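Local coordinates for protein beta-hexosaminidase (PDB 6JTJ) that probably cleaves terminal beta-1,4-linked N-acetylglucosamine from peptidoglycan fragments during cell-wall recycling, as a family 3 glycoside hydrolase, at residues 185-188 and 189-193; 329-332 and 333-337; 348-351 and 352-355; 375-378 and 379-383. One frame throughout, in Å; residues are numbered along the deposited sequence.

Interaction 1 (185-188 and 189-193); sequences NPEA and VARLA
The opening turns of helix 186-202 are started by an N-cap and carried on by the backbone bond from Val189 N to Asn185 O (3.0 Å). Asn185, at the N-cap, turns its amide oxygen over the start of the helix, where OD1 accepts from Glu187 N at 2.9 Å in a bent bond (139°), in the carbonyl plane. Asparagine suits the place because its short side chain can serve an N-H that has no earlier turn to bond with; Pro186 follows, where the lack of an N-H costs nothing. On the outer side Glu187 and Arg191 lie alongside each other, one turn apart. Glu187 CG stands anti to the backbone N (chi1 -171°) and the chain then bends at chi2 (64°), which brings OE2 beside the aliphatic part of Arg191, 3.4 Å from Arg191 CG. The charged ends do not meet directly: Glu187 OE2 and Arg191 NH1 are 4.7 Å apart. A water joins them, donating to Glu187 OE2 at 2.8 Å and accepting from Arg191 NH1 at 2.8 Å, at the edge of the guanidinium. The acid probably also gains from the helix's positive N-terminal end. Inward, small Ala188 lets the chain fit closely against Trp131, while Leu192 CG rests 3.2 Å from Ala188 O. The Asn N-cap is a classic helix start, followed here by a water-bridged acid–arginine pair on an outer helix of the family's beta/alpha barrel.

Interaction 2 (329-332 and 333-337); sequences DLVD and ELRDG
Asp329 accepts from Glu333 N through its backbone O (2.9 Å), one turn further along helix 328-335, while its carboxylate forms a salt bridge with Arg327. Next comes Leu330, whose O receives Leu334 N and whose side chain runs beside that of Glu333, Leu330 CD2 lying 3.7 Å from Glu333 OE1; its methyl is an apolar neighbour that offers the carboxylate oxygen no hydrogen bond. Val331 bonds Arg335 N through its O and points its branched side chain into the protein. Asp332 carries the salt bridge between the two segments. Arg335 grips it side-on with two nitrogens, both on Asp332 OD1: Arg335 NE at 2.7 Å, on the anti side of the carboxylate, and NH2 at 2.9 Å, from above the carboxylate plane. OD1 lies in the guanidinium plane, yet the two flat groups are turned 60° apart. Arg335 CG sits between its backbone N and carbonyl carbon (chi1 71°), and the extended chain beyond it runs alongside Asp332. A second charge partner for each, Arg63 NH1 on Asp332 OD2 and Asp66 on Arg335 NH1, probably steadies the pair further. Asp332 O then takes Asp336 N at 3.2 Å, where the chain leaves helical shape. Lys308, on helix 307-317, bonds the carbonyls of Leu334 and Asp336, and Leu334 packs on Ile307 and Ala311 of the same helix; Val331 and Arg335 lean on Arg63 of helix 58-64.

Interaction 3 (348-351 and 352-355); sequences GRWQ and YMEN
The indole of Trp350 is met by the methyl of Met353, which approaches the six-membered ring obliquely, Met353 CE lying 3.3 Å from Trp350 CE3 and 3.6 Å from CZ3. Met353 reaches it because its chain is straight to the sulfur and bends only at chi3 (-53°), a flexibility that lets methionine fit beside a large rigid ring. The indole's NE1 bonds the carbonyl of Gly45. A second flat pair, the Gln351 amide and the Glu354 carboxylate, stands almost at right angles (86°). Gln351 NE2 donates to Glu354 OE2, though the modelled 2.4 Å is too short to be trusted, and Gln351 OE1 is hydrogen-bonded to Arg44. Here the bonding pattern of helix 346-352 changes: Tyr352 N bonds Gly348 O in the helical manner (2.9 Å), whereas Met353 N reaches back only three residues, to Trp350 O at 3.0 Å, and Glu354 N does likewise, to Gln351 O at 3.0 Å. In both of these i to i+3 bonds the donor stands above the carbonyl plane. Trp350 and Glu354 lie against Ile101 of barrel strand 101-108, and Met353 against Val290 of strand 290-295. Tyr352 bonds the carbonyl of Gly251 through OH and makes a cation-pi contact with Lys206.

Interaction 4 (375-378 and 379-383); sequences QAFV and AGLAS
Leu381 lies across Phe377, four residues earlier, near the end of helix 369-382, and this is the one notable side-chain contact between the halves; Val378 and Ala379 complete the set of residues most covered. Leu381 CD1 lies 3.8 Å from Phe377 CE2, and Leu381 CG stands 4.2 Å above one face of the Phe377 ring, offset toward its rim. Phe377 CG is anti to its backbone N (chi1 171°), which carries the ring outward, alongside Leu381; the leucine, with CG beside its own backbone N (chi1 -65°), reaches back to it. A flexible branched aliphatic chain suits a flat aromatic face, and the exposed phenylalanine thereby gains an apolar neighbour. Ala379 bonds back to Gln375 through a nearly straight N-H...O (172°), Ala379 N lying 2.9 Å from Gln375 O. Its CB lies 3.4 Å from the same Gln375 O, and alanine's small side chain suits this partly exposed place. Val378 accepts Ala382 N on its O at 3.2 Å, and its branched side chain is the buried one. In the backbone, Gly380 N bonds Ala376 O at 3.0 Å and, weakly, Phe377 O, which also takes Leu381 N. The inner side of the helix, with Val378, rests on Val146 and Val149 of helix 136-155. The Phe377 ring also touches Ala142 and Gln145 of that helix, and Gln375 NE2 bonds its Glu153. Thr119, Leu121 and Pro122, in the loop before helix 124-134, also touch Val378.

In the fold
All four are local contacts, each on one helix or at its end, and none touches another. Interactions 1 and 2 lie on opposite sides of the chain's centre, with centres 40 Å apart, and both join acid to arginine, through a water at a helix start in the first and directly near a helix end in the second. Interaction 3, the nearest to the centre, combines an amide–carboxylate pair with a methionine–indole contact where helical bonding gives way over the barrel strands. Interaction 4 is the surface case, placed on the last helix, and its one notable side-chain contact across the segments is apolar. Interactions 1 to 3 are each partly buried, mixing inward apolar residues with outer polar ones.

Interaction 1 (185-188 and 189-193)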
# COMPACT_ATOMS: atom_id res chain seq x y z
N ASN C 185 14.78 12.11 -7.13
CA ASN C 185 15.24 12.93 -8.23
C ASN C 185 15.04 12.19 -9.54
O ASN C 185 15.58 11.11 -9.71
CB ASN C 185 16.73 13.28 -8.04
CG ASN C 185 17.23 14.29 -9.07
OD1 ASN C 185 17.15 14.08 -10.28
ND2 ASN C 185 17.76 15.40 -8.59
N PRO C 186 14.31 12.77 -10.48
CA PRO C 186 14.05 12.08 -11.76
C PRO C 186 15.29 11.61 -12.52
O PRO C 186 15.28 10.53 -13.09
CB PRO C 186 13.27 13.11 -12.57
CG PRO C 186 13.34 14.40 -11.83
CD PRO C 186 13.58 14.06 -10.39
N GLU C 187 16.38 12.36 -12.45
CA GLU C 187 17.64 11.94 -13.09
C GLU C 187 18.22 10.70 -12.45
O GLU C 187 18.68 9.78 -13.12
CB GLU C 187 18.69 13.06 -13.09
CG GLU C 187 19.93 12.68 -13.97
CD GLU C 187 19.63 12.51 -15.47
OE1 GLU C 187 18.63 13.06 -16.00
OE2 GLU C 187 20.43 11.82 -16.14
N ALA C 188 18.24 10.67 -11.12
CA ALA C 188 18.72 9.48 -10.43
C ALA C 188 17.83 8.27 -10.75
O ALA C 188 18.32 7.16 -11.00
CB ALA C 188 18.74 9.72 -8.92
N VAL C 189 16.52 8.48 -10.75
CA VAL C 189 15.59 7.37 -11.02
C VAL C 189 15.84 6.81 -12.42
O VAL C 189 16.01 5.61 -12.60
CB VAL C 189 14.13 7.79 -10.85
CG1 VAL C 189 13.18 6.70 -11.36
CG2 VAL C 189 13.83 8.11 -9.39
N ALA C 190 15.92 7.70 -13.40
CA ALA C 190 16.11 7.29 -14.80
C ALA C 190 17.39 6.53 -14.97
O ALA C 190 17.41 5.43 -15.53
CB ALA C 190 16.10 8.51 -15.72
N ARG C 191 18.47 7.04 -14.41
CA ARG C 191 19.76 6.38 -14.61
C ARG C 191 19.87 5.06 -13.86
O ARG C 191 20.40 4.08 -14.40
CB ARG C 191 20.91 7.34 -14.25
CG ARG C 191 20.93 8.60 -15.17
CD ARG C 191 22.05 8.52 -16.19
NE ARG C 191 22.14 7.31 -16.99
CZ ARG C 191 21.71 7.13 -18.25
NH1 ARG C 191 21.05 8.07 -18.91
NH2 ARG C 191 21.95 5.96 -18.84
N LEU C 192 19.35 4.98 -12.63
CA LEU C 192 19.38 3.70 -11.92
C LEU C 192 18.50 2.68 -12.62
O LEU C 192 18.85 1.50 -12.73
CB LEU C 192 18.95 3.88 -10.46
CG LEU C 192 19.95 4.73 -9.66
CD1 LEU C 192 19.35 5.21 -8.35
CD2 LEU C 192 21.21 3.91 -9.41
N ALA C 193 17.36 3.14 -13.12
CA ALA C 193 16.45 2.25 -13.84
C ALA C 193 17.12 1.68 -15.10
O ALA C 193 17.03 0.49 -15.36
CB ALA C 193 15.17 3.00 -14.20
O HOH W 1 20.27 10.72 -18.68

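Interaction 2 (329-332 and 333-337)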
# COMPACT_ATOMS: atom_id res chain seq x y z
N ASP C 329 -13.07 -17.49 -11.60
CA ASP C 329 -14.48 -17.35 -11.96
C ASP C 329 -14.71 -16.18 -12.93
O ASP C 329 -15.50 -16.30 -13.87
CB ASP C 329 -15.36 -17.18 -10.71
CG ASP C 329 -14.96 -15.98 -9.86
OD1 ASP C 329 -13.79 -15.92 -9.42
OD2 ASP C 329 -15.81 -15.08 -9.65
N LEU C 330 -14.04 -15.05 -12.68
CA LEU C 330 -14.18 -13.90 -13.56
C LEU C 330 -13.45 -14.12 -14.88
O LEU C 330 -13.86 -13.59 -15.91
CB LEU C 330 -13.69 -12.63 -12.87
CG LEU C 330 -14.53 -12.16 -11.68
CD1 LEU C 330 -13.96 -10.88 -11.09
CD2 LEU C 330 -15.99 -11.93 -12.07
N VAL C 331 -12.37 -14.89 -14.85
CA VAL C 331 -11.68 -15.24 -16.09
C VAL C 331 -12.59 -16.14 -16.92
O VAL C 331 -12.70 -15.96 -18.14
CB VAL C 331 -10.33 -15.94 -15.82
CG1 VAL C 331 -9.70 -16.39 -17.13
CG2 VAL C 331 -9.37 -15.03 -15.07
N ASP C 332 -13.26 -17.09 -16.27
CA ASP C 332 -14.21 -17.98 -16.96
C ASP C 332 -15.35 -17.21 -17.56
O ASP C 332 -15.71 -17.42 -18.73
CB ASP C 332 -14.72 -19.05 -16.02
CG ASP C 332 -13.70 -20.12 -15.77
OD1 ASP C 332 -12.76 -20.24 -16.60
OD2 ASP C 332 -13.80 -20.83 -14.75
N GLU C 333 -15.88 -16.28 -16.79
CA GLU C 333 -16.93 -15.40 -17.28
C GLU C 333 -16.45 -14.57 -18.47
O GLU C 333 -17.14 -14.45 -19.47
CB GLU C 333 -17.41 -14.50 -16.14
CG GLU C 333 -18.63 -13.67 -16.48
CD GLU C 333 -19.06 -12.76 -15.34
OE1 GLU C 333 -18.83 -13.12 -14.16
OE2 GLU C 333 -19.65 -11.70 -15.64
N LEU C 334 -15.28 -13.96 -18.34
CA LEU C 334 -14.76 -13.09 -19.40
C LEU C 334 -14.52 -13.85 -20.70
O LEU C 334 -14.89 -13.38 -21.77
CB LEU C 334 -13.46 -12.41 -18.94
CG LEU C 334 -12.72 -11.56 -19.97
CD1 LEU C 334 -13.57 -10.40 -20.45
CD2 LEU C 334 -11.41 -11.07 -19.37
N ARG C 335 -13.90 -15.02 -20.60
CA ARG C 335 -13.49 -15.76 -21.80
C ARG C 335 -14.66 -16.39 -22.57
O ARG C 335 -14.55 -16.63 -23.76
CB ARG C 335 -12.46 -16.82 -21.46
CG ARG C 335 -12.97 -18.01 -20.69
CD ARG C 335 -11.80 -18.73 -20.05
NE ARG C 335 -12.21 -19.88 -19.26
CZ ARG C 335 -12.37 -21.11 -19.73
NH1 ARG C 335 -12.17 -21.39 -21.01
NH2 ARG C 335 -12.74 -22.08 -18.90
N ASP C 336 -15.77 -16.63 -21.88
CA ASP C 336 -16.94 -17.25 -22.50
C ASP C 336 -17.60 -16.32 -23.51
O ASP C 336 -18.20 -15.31 -23.14
CB ASP C 336 -17.95 -17.65 -21.43
CG ASP C 336 -19.18 -18.30 -22.01
OD1 ASP C 336 -19.03 -19.31 -22.72
OD2 ASP C 336 -20.29 -17.79 -21.78
N GLY C 337 -17.49 -16.66 -24.79
CA GLY C 337 -18.03 -15.83 -25.86
C GLY C 337 -17.22 -14.58 -26.11
O GLY C 337 -17.72 -13.60 -26.66

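Interaction 3 (348-351 and 352-355)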
# COMPACT_ATOMS: atom_id res chain seq x y z
N GLY C 348 3.59 -9.35 -31.51
CA GLY C 348 4.96 -8.84 -31.39
C GLY C 348 5.24 -8.27 -30.01
O GLY C 348 6.35 -8.42 -29.48
N ARG C 349 4.25 -7.60 -29.43
CA ARG C 349 4.38 -7.05 -28.08
C ARG C 349 4.56 -8.15 -27.02
O ARG C 349 5.39 -7.99 -26.13
CB ARG C 349 3.18 -6.14 -27.76
CG ARG C 349 3.29 -4.80 -28.44
CD ARG C 349 2.04 -3.95 -28.33
NE ARG C 349 2.25 -2.66 -28.99
CZ ARG C 349 1.28 -1.82 -29.33
NH1 ARG C 349 0.02 -2.11 -29.06
NH2 ARG C 349 1.58 -0.69 -29.94
N TRP C 350 3.79 -9.22 -27.09
CA TRP C 350 4.03 -10.38 -26.22
C TRP C 350 5.42 -10.98 -26.48
O TRP C 350 6.13 -11.34 -25.56
CB TRP C 350 3.01 -11.49 -26.48
CG TRP C 350 1.67 -11.47 -25.75
CD1 TRP C 350 0.43 -11.47 -26.34
CD2 TRP C 350 1.43 -11.55 -24.34
NE1 TRP C 350 -0.55 -11.53 -25.39
CE2 TRP C 350 0.03 -11.60 -24.15
CE3 TRP C 350 2.26 -11.59 -23.22
CZ2 TRP C 350 -0.55 -11.66 -22.89
CZ3 TRP C 350 1.68 -11.67 -21.96
CH2 TRP C 350 0.29 -11.71 -21.81
N GLN C 351 5.77 -11.13 -27.76
CA GLN C 351 6.98 -11.86 -28.11
C GLN C 351 8.24 -11.13 -27.67
O GLN C 351 9.20 -11.77 -27.25
CB GLN C 351 7.05 -12.15 -29.63
CG GLN C 351 8.21 -13.10 -30.03
CD GLN C 351 8.44 -14.35 -29.12
OE1 GLN C 351 7.53 -14.92 -28.49
NE2 GLN C 351 9.71 -14.77 -29.03
N TYR C 352 8.23 -9.81 -27.75
CA TYR C 352 9.33 -9.00 -27.24
C TYR C 352 9.64 -9.30 -25.75
O TYR C 352 10.78 -9.19 -25.33
CB TYR C 352 8.99 -7.52 -27.42
CG TYR C 352 10.13 -6.56 -27.12
CD1 TYR C 352 11.26 -6.50 -27.94
CD2 TYR C 352 10.06 -5.71 -26.03
CE1 TYR C 352 12.29 -5.60 -27.68
CE2 TYR C 352 11.07 -4.82 -25.76
CZ TYR C 352 12.19 -4.77 -26.57
OH TYR C 352 13.19 -3.87 -26.25
N MET C 353 8.63 -9.74 -24.99
CA MET C 353 8.82 -10.06 -23.56
C MET C 353 9.33 -11.48 -23.28
O MET C 353 9.62 -11.79 -22.13
CB MET C 353 7.52 -9.83 -22.80
CG MET C 353 7.07 -8.37 -22.77
SD MET C 353 5.63 -8.12 -21.73
CE MET C 353 4.45 -9.33 -22.34
N GLU C 354 9.40 -12.33 -24.30
CA GLU C 354 9.85 -13.71 -24.08
C GLU C 354 11.28 -13.69 -23.55
O GLU C 354 12.09 -12.85 -23.95
CB GLU C 354 9.79 -14.58 -25.34
CG GLU C 354 9.49 -16.04 -25.01
CD GLU C 354 9.19 -16.91 -26.22
OE1 GLU C 354 8.57 -18.00 -26.08
OE2 GLU C 354 9.57 -16.47 -27.34
N ASN C 355 11.56 -14.59 -22.62
CA ASN C 355 12.90 -14.71 -22.08
C ASN C 355 13.89 -15.04 -23.20
O ASN C 355 13.59 -15.87 -24.06
CB ASN C 355 12.98 -15.78 -21.01
CG ASN C 355 14.14 -15.54 -20.06
OD1 ASN C 355 15.29 -15.70 -20.44
ND2 ASN C 355 13.84 -15.17 -18.82

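Interaction 4 (375-378 and 379-383)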
# COMPACT_ATOMS: atom_id res chain seq x y z
N GLN C 375 25.65 -12.74 -6.79
CA GLN C 375 24.69 -13.17 -5.81
C GLN C 375 25.05 -12.70 -4.41
O GLN C 375 24.22 -12.10 -3.71
CB GLN C 375 24.54 -14.68 -5.80
CG GLN C 375 23.78 -15.25 -6.97
CD GLN C 375 23.74 -16.76 -6.90
OE1 GLN C 375 24.77 -17.39 -6.85
NE2 GLN C 375 22.57 -17.34 -6.94
N ALA C 376 26.29 -12.95 -4.01
CA ALA C 376 26.73 -12.59 -2.66
C ALA C 376 26.74 -11.07 -2.46
O ALA C 376 26.40 -10.57 -1.37
CB ALA C 376 28.10 -13.18 -2.36
N PHE C 377 27.14 -10.32 -3.48
CA PHE C 377 27.10 -8.86 -3.39
C PHE C 377 25.66 -8.35 -3.17
O PHE C 377 25.40 -7.46 -2.35
CB PHE C 377 27.67 -8.24 -4.66
CG PHE C 377 27.47 -6.73 -4.75
CD1 PHE C 377 28.26 -5.86 -4.03
CD2 PHE C 377 26.47 -6.19 -5.55
CE1 PHE C 377 28.08 -4.49 -4.12
CE2 PHE C 377 26.27 -4.81 -5.64
CZ PHE C 377 27.08 -3.96 -4.92
N VAL C 378 24.72 -8.89 -3.94
CA VAL C 378 23.32 -8.45 -3.87
C VAL C 378 22.74 -8.86 -2.51
O VAL C 378 22.09 -8.07 -1.86
CB VAL C 378 22.51 -9.02 -5.07
CG1 VAL C 378 21.03 -8.78 -4.88
CG2 VAL C 378 22.98 -8.37 -6.37
N ALA C 379 23.00 -10.09 -2.09
CA ALA C 379 22.61 -10.54 -0.75
C ALA C 379 23.08 -9.57 0.32
O ALA C 379 22.38 -9.34 1.30
CB ALA C 379 23.17 -11.94 -0.47
N GLY C 380 24.27 -9.02 0.14
CA GLY C 380 24.86 -8.11 1.11
C GLY C 380 24.14 -6.79 1.17
O GLY C 380 24.05 -6.18 2.24
N LEU C 381 23.65 -6.32 0.03
CA LEU C 381 22.86 -5.10 0.01
C LEU C 381 21.55 -5.31 0.76
O LEU C 381 21.07 -4.41 1.41
CB LEU C 381 22.56 -4.67 -1.42
CG LEU C 381 23.74 -4.24 -2.29
CD1 LEU C 381 23.22 -3.85 -3.66
CD2 LEU C 381 24.52 -3.10 -1.66
N ALA C 382 20.99 -6.51 0.67
CA ALA C 382 19.74 -6.83 1.36
C ALA C 382 19.86 -7.05 2.88
O ALA C 382 18.85 -7.08 3.57
CB ALA C 382 19.07 -8.04 0.71
N SER C 383 21.08 -7.21 3.40
CA SER C 383 21.27 -7.39 4.85
C SER C 383 21.79 -6.16 5.60
O SER C 383 22.22 -5.18 5.00
CB SER C 383 22.17 -8.58 5.10
OG SER C 383 21.45 -9.76 4.84